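PDB 4ZGP: cell division cycle protein 123 from Schizosaccharomyces pombe, which acts as an ATP-dependent folding chaperone that binds the gamma subunit of translation initiation factor eIF2 and allows it to assemble with the alpha and beta subunits. Local coordinates for residues A[49-54]-A[180-185]; A[100-105]-A[136-141]; A[112-117]-A[143-148]; A[119-124]-A[149-154]. All blocks are in the same frame, centred on the assembly; numbering follows the deposited sequence. Where two conformers were deposited one is given.

Contact 1 closes a long loop of the chain, and contacts 2, 3 and 4 all lie within it, their segments alternating: 100-105, 112-117 and 119-124 come first, then 136-141, 143-148 and 149-154. Contacts 1 and 3 share a three-stranded antiparallel sheet, 48-51, 180-184 and 112-115, with centres about 10 Å apart. Contacts 2 and 3 share helix 138-146, which packs on that sheet, and contact 4 adds helix 149-157 with its centre about 7 Å from that of contact 3. Contacts 2 and 4 are the most distant pair, about 18 Å between centres. Contacts 1, 3 and 4 reach ADP, so this part of the ATP-grasp fold builds one wall of the nucleotide site.

Contact 1 (A[49-54]-A[180-185]); sequences KVIKPI and LVLKEW. With ADP (adenosine-5'-diphosphate), chain C.
In Leu180 a chi1 of 172° sends CG opposite the main-chain N, while Ile51 keeps CG1 beside its own N (chi1 -61°); the two side chains therefore run side by side in the same direction, and Ile51 CD1 reaches Leu180 CD2 at 4.0 Å. The same CD1 lies 4.4 Å from Leu182 CD1. Beyond the cis peptide before Pro53 the chain turns aside, and Ile54 passes across Leu180 at about a right angle, its CD1 4.0 Å from Leu180 CB. The backbones pair antiparallel: Lys49 with Leu182 and Ile51 with Leu180 are hydrogen-bonded pairs, and Val50 with Val181 is the non-hydrogen-bonded pair between them. Of the four bonds the shortest is Ile51 N to Leu180 O, 2.7 Å. This joins outer strand 48-51 to central strand 180-184 of a three-stranded antiparallel sheet of the ATP-grasp fold. The face bearing Ile51, Leu180 and Leu182 is packed by helix 95-107, whereas Phe34 of helix 34-40 touches Val50 and Val181 on the other face. Lys183 shares that second face, and its chain, bent at chi3, brings NZ between base and phosphate: it donates to ADP N7 at 2.8 Å and to ADP O2A at 3.0 Å. One residue on, the backbone carbonyl Glu184 O accepts from ADP N6 at 2.9 Å, reading the exocyclic amine of the adenine.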
# COMPACT_ATOMS: atom_id res chain seq x y z
N LYS A 49 0.98 6.42 12.06
CA LYS A 49 1.09 5.76 13.35
C LYS A 49 0.71 4.31 13.19
O LYS A 49 -0.21 3.98 12.43
CB LYS A 49 0.19 6.40 14.41
CG LYS A 49 0.51 7.86 14.70
CD LYS A 49 1.72 8.00 15.62
CE LYS A 49 1.99 9.45 15.97
NZ LYS A 49 3.13 9.60 16.92
N VAL A 50 1.40 3.43 13.90
CA VAL A 50 1.05 2.03 13.84
C VAL A 50 0.61 1.49 15.19
O VAL A 50 1.33 1.63 16.18
CB VAL A 50 2.25 1.18 13.32
CG1 VAL A 50 1.84 -0.26 13.19
CG2 VAL A 50 2.70 1.70 11.98
N ILE A 51 -0.57 0.90 15.23
CA ILE A 51 -1.03 0.20 16.43
C ILE A 51 -0.80 -1.30 16.29
O ILE A 51 -1.48 -1.97 15.51
CB ILE A 51 -2.50 0.49 16.71
CG1 ILE A 51 -2.69 1.98 16.94
CG2 ILE A 51 -2.97 -0.31 17.93
CD1 ILE A 51 -4.16 2.41 16.97
N LYS A 52 0.17 -1.82 17.04
CA LYS A 52 0.62 -3.19 16.85
C LYS A 52 1.02 -3.81 18.19
O LYS A 52 1.80 -3.21 18.93
CB LYS A 52 1.81 -3.22 15.88
CG LYS A 52 2.22 -4.62 15.43
CD LYS A 52 3.50 -4.55 14.60
CE LYS A 52 3.93 -5.93 14.09
NZ LYS A 52 2.89 -6.59 13.26
N PRO A 53 0.47 -4.98 18.51
CA PRO A 53 -0.55 -5.65 17.69
C PRO A 53 -1.89 -4.94 17.72
O PRO A 53 -2.15 -4.10 18.58
CB PRO A 53 -0.65 -7.04 18.31
CG PRO A 53 -0.17 -6.87 19.70
CD PRO A 53 0.89 -5.81 19.65
N ILE A 54 -2.74 -5.26 16.76
CA ILE A 54 -4.07 -4.68 16.68
C ILE A 54 -4.89 -5.14 17.89
O ILE A 54 -4.83 -6.31 18.26
CB ILE A 54 -4.76 -5.06 15.34
CG1 ILE A 54 -6.03 -4.25 15.11
CG2 ILE A 54 -5.02 -6.57 15.26
CD1 ILE A 54 -6.51 -4.33 13.69
N LEU A 180 -2.80 -2.19 12.98
CA LEU A 180 -3.66 -1.14 12.49
C LEU A 180 -2.81 0.08 12.16
O LEU A 180 -2.18 0.68 13.03
CB LEU A 180 -4.75 -0.78 13.51
CG LEU A 180 -5.58 0.45 13.14
CD1 LEU A 180 -6.25 0.24 11.81
CD2 LEU A 180 -6.61 0.74 14.23
N VAL A 181 -2.80 0.42 10.88
CA VAL A 181 -2.04 1.55 10.41
C VAL A 181 -2.96 2.74 10.19
O VAL A 181 -3.97 2.63 9.52
CB VAL A 181 -1.31 1.21 9.08
CG1 VAL A 181 -0.53 2.41 8.57
CG2 VAL A 181 -0.39 0.01 9.28
N LEU A 182 -2.58 3.87 10.76
CA LEU A 182 -3.27 5.12 10.48
C LEU A 182 -2.28 6.08 9.82
O LEU A 182 -1.37 6.61 10.45
CB LEU A 182 -3.84 5.71 11.78
CG LEU A 182 -4.81 4.77 12.50
CD1 LEU A 182 -5.18 5.31 13.87
CD2 LEU A 182 -6.07 4.51 11.65
N LYS A 183 -2.46 6.30 8.52
CA LYS A 183 -1.63 7.26 7.80
C LYS A 183 -2.23 8.64 7.86
O LYS A 183 -3.43 8.78 7.68
CB LYS A 183 -1.50 6.83 6.34
CG LYS A 183 -0.91 5.42 6.28
CD LYS A 183 -0.72 4.96 4.88
CE LYS A 183 -2.03 4.87 4.16
NZ LYS A 183 -1.72 4.88 2.70
N GLU A 184 -1.40 9.66 8.06
CA GLU A 184 -1.93 11.02 7.99
C GLU A 184 -2.54 11.26 6.61
O GLU A 184 -1.90 11.01 5.60
CB GLU A 184 -0.84 12.06 8.26
CG GLU A 184 -1.36 13.47 8.09
CD GLU A 184 -0.49 14.50 8.76
OE1 GLU A 184 0.44 14.12 9.50
OE2 GLU A 184 -0.77 15.70 8.55
N TRP A 185 -3.78 11.74 6.59
CA TRP A 185 -4.43 12.05 5.33
C TRP A 185 -3.87 13.33 4.74
O TRP A 185 -3.59 14.29 5.44
CB TRP A 185 -5.95 12.18 5.53
CG TRP A 185 -6.68 12.62 4.28
CD1 TRP A 185 -7.19 11.81 3.30
CD2 TRP A 185 -6.97 13.96 3.89
NE1 TRP A 185 -7.79 12.57 2.32
CE2 TRP A 185 -7.66 13.89 2.66
CE3 TRP A 185 -6.71 15.21 4.45
CZ2 TRP A 185 -8.10 15.03 1.99
CZ3 TRP A 185 -7.15 16.34 3.78
CH2 TRP A 185 -7.83 16.24 2.57
PB ADP C . -2.35 0.10 -2.19
O1B ADP C . -0.85 -0.00 -2.41
O2B ADP C . -2.94 -1.06 -1.42
O3B ADP C . -3.05 0.54 -3.46
PA ADP C . -1.84 2.72 -1.07
O1A ADP C . -0.75 2.72 -2.11
O2A ADP C . -1.56 3.01 0.40
O3A ADP C . -2.60 1.30 -1.12
O5' ADP C . -2.94 3.77 -1.56
C5' ADP C . -4.17 3.37 -2.17
C4' ADP C . -4.78 4.65 -2.71
O4' ADP C . -5.31 5.41 -1.62
C3' ADP C . -3.71 5.52 -3.36
O3' ADP C . -3.74 5.39 -4.78
C2' ADP C . -4.02 6.93 -2.92
O2' ADP C . -4.71 7.65 -3.94
C1' ADP C . -4.93 6.79 -1.72
N9 ADP C . -4.14 7.16 -0.51
C8 ADP C . -3.22 6.37 0.09
N7 ADP C . -2.67 6.99 1.16
C5 ADP C . -3.24 8.22 1.26
C6 ADP C . -3.12 9.38 2.17
N6 ADP C . -2.24 9.32 3.21
N1 ADP C . -3.90 10.46 1.93
C2 ADP C . -4.76 10.48 0.89
N3 ADP C . -4.93 9.46 0.02
C4 ADP C . -4.21 8.32 0.15

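Contact 2 (A[100-105]-A[136-141]); sequences LIEKAI and TTAEEV
Glu102 lies over Ala138, its CG 3.7 Å from Ala138 CB, and its chain stays extended beyond CG until the carboxylate arrives at the backbone. There Glu102 OE2 accepts from Ala138 N at 2.8 Å through its anti lone pair, on the side away from OE1, in a nearly straight bond (169° at the hydrogen). Ala138 opens helix 138-146, so the acceptor takes an amide at the helix start, where the helix dipole would probably steady its negative charge. One turn along the other helix, Ile105 slips its CD1 against the Thr137 backbone, 3.7 Å from Thr137 C, and reaches Val141 CG2 at 4.1 Å; its CG2 branch rests 3.7 Å from Thr136 O. Ile101 completes the apolar row with CG2 on Ala138 CB, also 3.7 Å away. Helices 95-107 and 138-146 meet here on one face of the three-stranded sheet of the ATP-grasp fold: Ile101 also touches Leu180 and Leu182, while Ile105 and Val141 both rest on Val112. Thr137 is the N-cap of helix 138-146. Its OG1, held between backbone N and carbonyl carbon (chi1 70°), accepts from Glu140 N at 3.3 Å. The return bond of this capping box, Thr137 N to Glu140 OE1, is weak, and doubtful because Glu140 has two conformers.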
# COMPACT_ATOMS: atom_id res chain seq x y z
N LEU A 100 -7.70 4.93 21.80
CA LEU A 100 -6.36 4.72 21.26
C LEU A 100 -6.30 5.16 19.80
O LEU A 100 -5.40 5.88 19.38
CB LEU A 100 -5.96 3.25 21.39
CG LEU A 100 -4.48 2.89 21.20
CD1 LEU A 100 -3.59 3.82 22.01
CD2 LEU A 100 -4.23 1.45 21.61
N ILE A 101 -7.30 4.74 19.04
CA ILE A 101 -7.41 5.13 17.64
C ILE A 101 -7.58 6.62 17.49
O ILE A 101 -6.91 7.25 16.68
CB ILE A 101 -8.57 4.39 16.98
CG1 ILE A 101 -8.26 2.89 16.97
CG2 ILE A 101 -8.86 4.95 15.59
CD1 ILE A 101 -9.38 2.04 16.44
N GLU A 102 -8.45 7.23 18.30
CA GLU A 102 -8.68 8.64 18.09
C GLU A 102 -7.55 9.50 18.66
O GLU A 102 -7.38 10.66 18.26
CB GLU A 102 -10.05 9.03 18.66
CG GLU A 102 -11.15 8.54 17.70
CD GLU A 102 -12.56 8.66 18.23
OE1 GLU A 102 -12.74 9.00 19.43
OE2 GLU A 102 -13.50 8.40 17.44
N LYS A 103 -6.75 8.93 19.55
CA LYS A 103 -5.54 9.60 19.99
C LYS A 103 -4.58 9.74 18.80
O LYS A 103 -4.05 10.82 18.53
CB LYS A 103 -4.88 8.81 21.13
CG LYS A 103 -3.48 9.30 21.50
CD LYS A 103 -2.90 8.50 22.67
CE LYS A 103 -3.31 9.12 24.00
NZ LYS A 103 -2.85 10.54 24.08
N ALA A 104 -4.39 8.64 18.08
CA ALA A 104 -3.56 8.63 16.88
C ALA A 104 -4.06 9.61 15.82
O ALA A 104 -3.28 10.34 15.21
CB ALA A 104 -3.49 7.23 16.32
N ILE A 105 -5.38 9.65 15.61
CA ILE A 105 -5.95 10.57 14.64
C ILE A 105 -5.66 12.02 15.01
O ILE A 105 -5.24 12.82 14.16
CB ILE A 105 -7.47 10.35 14.51
CG1 ILE A 105 -7.74 8.94 13.98
CG2 ILE A 105 -8.08 11.43 13.61
CD1 ILE A 105 -9.22 8.60 13.81
N THR A 136 -12.00 10.77 10.09
CA THR A 136 -11.71 11.71 11.17
C THR A 136 -12.08 11.17 12.54
O THR A 136 -11.77 11.78 13.56
CB THR A 136 -12.46 13.04 10.95
OG1 THR A 136 -13.87 12.78 10.82
CG2 THR A 136 -11.96 13.73 9.70
N THR A 137 -12.76 10.03 12.58
CA THR A 137 -13.12 9.41 13.85
C THR A 137 -12.85 7.93 13.80
O THR A 137 -12.65 7.37 12.72
CB THR A 137 -14.62 9.62 14.19
OG1 THR A 137 -15.42 8.83 13.31
CG2 THR A 137 -15.02 11.08 14.04
N ALA A 138 -12.86 7.27 14.95
CA ALA A 138 -12.64 5.83 14.98
C ALA A 138 -13.77 5.10 14.27
O ALA A 138 -13.57 4.04 13.66
CB ALA A 138 -12.49 5.33 16.42
N GLU A 139 -14.98 5.65 14.36
CA GLU A 139 -16.12 5.05 13.70
C GLU A 139 -15.92 4.96 12.19
O GLU A 139 -16.23 3.93 11.57
CB GLU A 139 -17.38 5.85 14.00
CG GLU A 139 -18.64 5.14 13.61
CD GLU A 139 -19.89 5.96 13.90
OE1 GLU A 139 -20.98 5.36 13.93
OE2 GLU A 139 -19.78 7.20 14.10
N GLU A 140 -15.41 6.03 11.61
CA GLU A 140 -15.15 6.07 10.18
C GLU A 140 -14.03 5.11 9.79
O GLU A 140 -14.14 4.40 8.79
CB GLU A 140 -14.80 7.50 9.75
CG GLU A 140 -16.02 8.38 9.59
CD GLU A 140 -15.67 9.80 9.21
OE1 GLU A 140 -14.66 10.32 9.73
OE2 GLU A 140 -16.40 10.40 8.39
N VAL A 141 -12.97 5.09 10.57
CA VAL A 141 -11.88 4.15 10.34
C VAL A 141 -12.40 2.71 10.31
O VAL A 141 -12.13 1.95 9.37
CB VAL A 141 -10.79 4.28 11.42
CG1 VAL A 141 -9.92 3.01 11.50
CG2 VAL A 141 -9.95 5.54 11.18
O HOH W 1 -15.86 7.87 16.80

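Contact 3 (A[112-117]-A[143-148]); sequences VVPKLN and LLLKSS. With ADP (adenosine-5'-diphosphate), chain C.
Strand 112-115 passes the C-terminal part of helix 138-146 so that the nearest CA atoms, Lys115 CA and Leu145 CA, stay 7.1 Å apart, and side chains fill the gap. Pro114 points its ring at the helix and meets two successive leucines. Leu144, its CG swung to the far side of CB from the main-chain N (chi1 -173°), crosses the ring at about a right angle and sets CD2 3.9 Å from Pro114 CG. Leu145 has CG beside its backbone N instead (chi1 -66°) and comes to the ring obliquely, CD2 lying 3.9 Å from Pro114 CB. The same methyl touches the backbone at Lys115 CA, 4.1 Å away, and the other branch, Leu145 CD1, reaches Leu116 CD2 at 4.2 Å. All five touching residues are buried, and the side-chain contacts between them are apolar. Strand 112-115 is the outermost strand of the three-stranded ATP-grasp sheet on the side away from 48-51, and its two faces serve different ends. One carries Pro114 and is packed by the helix; on the other, Val113 CG2 lies 3.7 Å from ADP C6, against the adenine. Lys115 also points away from the helix: its NZ hydrogen-bonds to Trp118 O and makes a salt bridge with Asp258, which binds ATP and probably magnesium. Leu145 extends the apolar cluster to Leu180 of the central strand and to Val151 of helix 149-157.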
# COMPACT_ATOMS: atom_id res chain seq x y z
N VAL A 112 -7.09 10.82 8.87
CA VAL A 112 -6.22 9.69 8.52
C VAL A 112 -6.80 8.77 7.44
O VAL A 112 -8.00 8.78 7.18
CB VAL A 112 -5.88 8.82 9.75
CG1 VAL A 112 -5.31 9.67 10.89
CG2 VAL A 112 -7.10 8.03 10.23
N VAL A 113 -5.91 8.00 6.81
CA VAL A 113 -6.30 6.88 5.96
C VAL A 113 -5.85 5.59 6.64
O VAL A 113 -4.67 5.43 6.93
CB VAL A 113 -5.66 6.99 4.55
CG1 VAL A 113 -5.89 5.71 3.76
CG2 VAL A 113 -6.22 8.19 3.78
N PRO A 114 -6.80 4.69 6.94
CA PRO A 114 -6.46 3.46 7.67
C PRO A 114 -6.06 2.33 6.75
O PRO A 114 -6.53 2.30 5.61
CB PRO A 114 -7.76 3.11 8.37
CG PRO A 114 -8.82 3.58 7.34
CD PRO A 114 -8.25 4.83 6.74
N LYS A 115 -5.23 1.40 7.22
CA LYS A 115 -4.98 0.15 6.48
C LYS A 115 -4.51 -0.91 7.49
O LYS A 115 -4.21 -0.56 8.63
CB LYS A 115 -3.94 0.35 5.35
CG LYS A 115 -2.55 0.73 5.84
CD LYS A 115 -1.55 0.97 4.68
CE LYS A 115 -1.08 -0.36 4.09
NZ LYS A 115 -0.16 -0.20 2.90
N LEU A 116 -4.51 -2.18 7.11
CA LEU A 116 -3.85 -3.17 7.96
C LEU A 116 -2.45 -3.40 7.39
O LEU A 116 -1.87 -2.47 6.82
CB LEU A 116 -4.65 -4.47 8.07
CG LEU A 116 -6.08 -4.34 8.61
CD1 LEU A 116 -6.68 -5.70 8.90
CD2 LEU A 116 -6.17 -3.43 9.85
N ASN A 117 -1.90 -4.59 7.57
CA ASN A 117 -0.48 -4.76 7.28
C ASN A 117 -0.14 -4.49 5.83
O ASN A 117 0.94 -4.00 5.54
CB ASN A 117 0.01 -6.17 7.65
CG ASN A 117 -0.33 -6.57 9.10
OD1 ASN A 117 -1.47 -6.42 9.56
ND2 ASN A 117 0.66 -7.10 9.82
N LEU A 143 -15.52 1.50 10.05
CA LEU A 143 -16.53 1.21 9.04
C LEU A 143 -15.84 0.93 7.70
O LEU A 143 -16.15 -0.04 7.01
CB LEU A 143 -17.52 2.37 8.94
CG LEU A 143 -18.82 2.21 8.16
CD1 LEU A 143 -19.96 2.86 8.92
CD2 LEU A 143 -18.66 2.86 6.83
N LEU A 144 -14.86 1.77 7.37
CA LEU A 144 -14.14 1.62 6.11
C LEU A 144 -13.35 0.30 6.07
O LEU A 144 -13.38 -0.42 5.07
CB LEU A 144 -13.21 2.82 5.89
CG LEU A 144 -12.46 2.96 4.57
CD1 LEU A 144 -13.41 3.04 3.37
CD2 LEU A 144 -11.60 4.21 4.62
N LEU A 145 -12.67 -0.02 7.16
CA LEU A 145 -11.90 -1.27 7.20
C LEU A 145 -12.79 -2.50 7.15
O LEU A 145 -12.43 -3.50 6.52
CB LEU A 145 -11.03 -1.33 8.46
CG LEU A 145 -9.90 -0.30 8.56
CD1 LEU A 145 -9.17 -0.47 9.88
CD2 LEU A 145 -8.94 -0.44 7.39
N LYS A 146 -13.92 -2.44 7.84
CA LYS A 146 -14.85 -3.58 7.87
C LYS A 146 -15.44 -3.89 6.49
O LYS A 146 -15.79 -5.04 6.21
CB LYS A 146 -15.97 -3.31 8.88
CG LYS A 146 -16.82 -4.53 9.22
CD LYS A 146 -18.00 -4.16 10.12
CE LYS A 146 -19.30 -4.10 9.32
NZ LYS A 146 -20.49 -3.82 10.17
N SER A 147 -15.53 -2.88 5.63
CA SER A 147 -16.25 -3.05 4.36
C SER A 147 -15.36 -3.41 3.19
O SER A 147 -15.84 -3.62 2.07
CB SER A 147 -17.03 -1.78 4.03
OG SER A 147 -17.71 -1.34 5.18
N SER A 148 -14.05 -3.46 3.42
CA SER A 148 -13.11 -3.72 2.35
C SER A 148 -12.84 -5.20 2.09
O SER A 148 -12.52 -5.94 3.03
CB SER A 148 -11.77 -3.04 2.65
OG SER A 148 -10.80 -3.42 1.69
PB ADP C . -2.35 0.10 -2.19
O1B ADP C . -0.85 -0.00 -2.41
O2B ADP C . -2.94 -1.06 -1.42
O3B ADP C . -3.05 0.54 -3.46
PA ADP C . -1.84 2.72 -1.07
O1A ADP C . -0.75 2.72 -2.11
O2A ADP C . -1.56 3.01 0.40
O3A ADP C . -2.60 1.30 -1.12
O5' ADP C . -2.94 3.77 -1.56
C5' ADP C . -4.17 3.37 -2.17
C4' ADP C . -4.78 4.65 -2.71
O4' ADP C . -5.31 5.41 -1.62
C3' ADP C . -3.71 5.52 -3.36
O3' ADP C . -3.74 5.39 -4.78
C2' ADP C . -4.02 6.93 -2.92
O2' ADP C . -4.71 7.65 -3.94
C1' ADP C . -4.93 6.79 -1.72
N9 ADP C . -4.14 7.16 -0.51
C8 ADP C . -3.22 6.37 0.09
N7 ADP C . -2.67 6.99 1.16
C5 ADP C . -3.24 8.22 1.26
C6 ADP C . -3.12 9.38 2.17
N6 ADP C . -2.24 9.32 3.21
N1 ADP C . -3.90 10.46 1.93
C2 ADP C . -4.76 10.48 0.89
N3 ADP C . -4.93 9.46 0.02
C4 ADP C . -4.21 8.32 0.15

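Contact 4 (A[119-124]-A[149-154]); sequences STPKDA and DFVAHD. With ADP (adenosine-5'-diphosphate), chain C.
Asp123 can be followed along the Phe150 ring and on to the start of helix 149-157. With CG between backbone N and carbonyl carbon (chi1 64°), its CB lies 3.5 Å from Phe150 CE2, its CG lies nearest CD2, and its OD1 comes within 3.0 Å of Phe150 CD2, the carboxylate and ring planes 68° apart. OD2 goes further and accepts from Asp149 N at 2.8 Å on its syn side, while OD1 is hydrogen-bonded to Ser148, the N-cap of that helix. The neighbouring Lys122 crosses Phe150 at about a right angle: its CE is 3.5 Å from Phe150 CE2, and its NZ makes an off-centre cation-pi contact 4.3 Å from the ring centroid. That ammonium also donates to ADP O3B on the beta phosphate, at 3.0 Å. At the other end of the loop, Asp154 receives Ser119 with both oxygens. Ser119 N donates to Asp154 OD2 at 2.8 Å, through the syn lone pair, and Ser119 OG donates to Asp154 OD1 at 2.6 Å, 28° out of the carboxylate plane; Trp118 N is a further donor to OD2. Between these polar ends Pro121, centre of an inverse gamma turn, packs its CB on Val151 CG2. Asp149 N and the Ser148 hydroxyl, both bound to the Asp123 carboxylate, probably offset its repulsion with the nearby Asp149 carboxylate, and the bonds that tie loop to helix probably help to hold Lys122 and Thr120, both ATP-binding residues, beside the phosphates.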
# COMPACT_ATOMS: atom_id res chain seq x y z
N SER A 119 -2.92 -3.94 2.87
CA SER A 119 -3.88 -3.39 1.91
C SER A 119 -4.69 -2.19 2.44
O SER A 119 -5.27 -2.24 3.51
CB SER A 119 -4.85 -4.49 1.47
OG SER A 119 -4.15 -5.64 1.04
N THR A 120 -4.68 -1.13 1.65
CA THR A 120 -5.51 0.06 1.89
C THR A 120 -6.91 -0.22 1.33
O THR A 120 -7.02 -0.75 0.23
CB THR A 120 -4.86 1.31 1.23
OG1 THR A 120 -3.52 1.47 1.73
CG2 THR A 120 -5.64 2.59 1.50
N PRO A 121 -7.97 0.12 2.10
CA PRO A 121 -9.35 -0.19 1.71
C PRO A 121 -9.86 0.75 0.62
O PRO A 121 -10.91 1.40 0.75
CB PRO A 121 -10.13 -0.02 3.03
CG PRO A 121 -9.36 1.00 3.79
CD PRO A 121 -7.90 0.70 3.45
N LYS A 122 -9.12 0.82 -0.47
CA LYS A 122 -9.44 1.71 -1.57
C LYS A 122 -10.72 1.25 -2.27
O LYS A 122 -11.37 2.01 -2.98
CB LYS A 122 -8.28 1.77 -2.58
CG LYS A 122 -7.83 0.40 -3.06
CD LYS A 122 -6.85 0.48 -4.22
CE LYS A 122 -6.29 -0.89 -4.58
NZ LYS A 122 -5.28 -1.40 -3.59
N ASP A 123 -11.07 -0.01 -2.05
CA ASP A 123 -12.21 -0.61 -2.74
C ASP A 123 -13.51 -0.32 -2.03
O ASP A 123 -14.58 -0.70 -2.50
CB ASP A 123 -12.03 -2.12 -2.83
CG ASP A 123 -12.03 -2.78 -1.45
OD1 ASP A 123 -11.13 -2.46 -0.63
OD2 ASP A 123 -12.94 -3.59 -1.19
N ALA A 124 -13.41 0.33 -0.88
CA ALA A 124 -14.55 0.41 0.02
C ALA A 124 -15.11 1.82 0.11
O ALA A 124 -15.81 2.16 1.07
CB ALA A 124 -14.16 -0.09 1.41
N ASP A 149 -12.92 -5.59 0.82
CA ASP A 149 -12.47 -6.91 0.36
C ASP A 149 -10.96 -7.08 0.55
O ASP A 149 -10.46 -8.17 0.88
CB ASP A 149 -12.79 -7.13 -1.13
CG ASP A 149 -14.28 -7.08 -1.45
OD1 ASP A 149 -15.08 -7.67 -0.70
OD2 ASP A 149 -14.64 -6.44 -2.46
N PHE A 150 -10.22 -6.00 0.29
CA PHE A 150 -8.77 -6.03 0.39
C PHE A 150 -8.36 -6.29 1.82
O PHE A 150 -7.49 -7.11 2.08
CB PHE A 150 -8.15 -4.72 -0.11
CG PHE A 150 -8.29 -4.51 -1.59
CD1 PHE A 150 -8.06 -5.54 -2.48
CD2 PHE A 150 -8.64 -3.26 -2.09
CE1 PHE A 150 -8.19 -5.34 -3.85
CE2 PHE A 150 -8.77 -3.06 -3.47
CZ PHE A 150 -8.54 -4.10 -4.34
N VAL A 151 -8.99 -5.57 2.75
CA VAL A 151 -8.70 -5.74 4.17
C VAL A 151 -9.04 -7.17 4.61
O VAL A 151 -8.28 -7.80 5.33
CB VAL A 151 -9.47 -4.70 5.04
CG1 VAL A 151 -9.38 -5.05 6.51
CG2 VAL A 151 -8.93 -3.30 4.78
N ALA A 152 -10.16 -7.68 4.12
CA ALA A 152 -10.59 -9.04 4.41
C ALA A 152 -9.57 -10.05 3.88
O ALA A 152 -9.35 -11.09 4.49
CB ALA A 152 -11.98 -9.32 3.80
N HIS A 153 -8.96 -9.73 2.75
CA HIS A 153 -7.93 -10.61 2.21
C HIS A 153 -6.69 -10.63 3.10
O HIS A 153 -6.07 -11.69 3.29
CB HIS A 153 -7.53 -10.20 0.79
CG HIS A 153 -6.64 -11.21 0.13
ND1 HIS A 153 -7.13 -12.37 -0.43
CD2 HIS A 153 -5.30 -11.25 -0.01
CE1 HIS A 153 -6.12 -13.07 -0.93
NE2 HIS A 153 -5.00 -12.42 -0.68
N ASP A 154 -6.32 -9.47 3.65
CA ASP A 154 -5.23 -9.40 4.61
C ASP A 154 -5.51 -10.29 5.82
O ASP A 154 -4.62 -10.98 6.33
CB ASP A 154 -5.02 -7.97 5.12
CG ASP A 154 -4.28 -7.07 4.13
OD1 ASP A 154 -4.12 -7.42 2.94
OD2 ASP A 154 -3.87 -5.97 4.57
PB ADP C . -2.35 0.10 -2.19
O1B ADP C . -0.85 -0.00 -2.41
O2B ADP C . -2.94 -1.06 -1.42
O3B ADP C . -3.05 0.54 -3.46
PA ADP C . -1.84 2.72 -1.07
O1A ADP C . -0.75 2.72 -2.11
O2A ADP C . -1.56 3.01 0.40
O3A ADP C . -2.60 1.30 -1.12
O5' ADP C . -2.94 3.77 -1.56
C5' ADP C . -4.17 3.37 -2.17
C4' ADP C . -4.78 4.65 -2.71
O4' ADP C . -5.31 5.41 -1.62
C3' ADP C . -3.71 5.52 -3.36
O3' ADP C . -3.74 5.39 -4.78
C2' ADP C . -4.02 6.93 -2.92
O2' ADP C . -4.71 7.65 -3.94
C1' ADP C . -4.93 6.79 -1.72
N9 ADP C . -4.14 7.16 -0.51
C8 ADP C . -3.22 6.37 0.09
N7 ADP C . -2.67 6.99 1.16
C5 ADP C . -3.24 8.22 1.26
C6 ADP C . -3.12 9.38 2.17
N6 ADP C . -2.24 9.32 3.21
N1 ADP C . -3.90 10.46 1.93
C2 ADP C . -4.76 10.48 0.89
N3 ADP C . -4.93 9.46 0.02
C4 ADP C . -4.21 8.32 0.15
O HOH W 2 -5.81 -3.99 5.20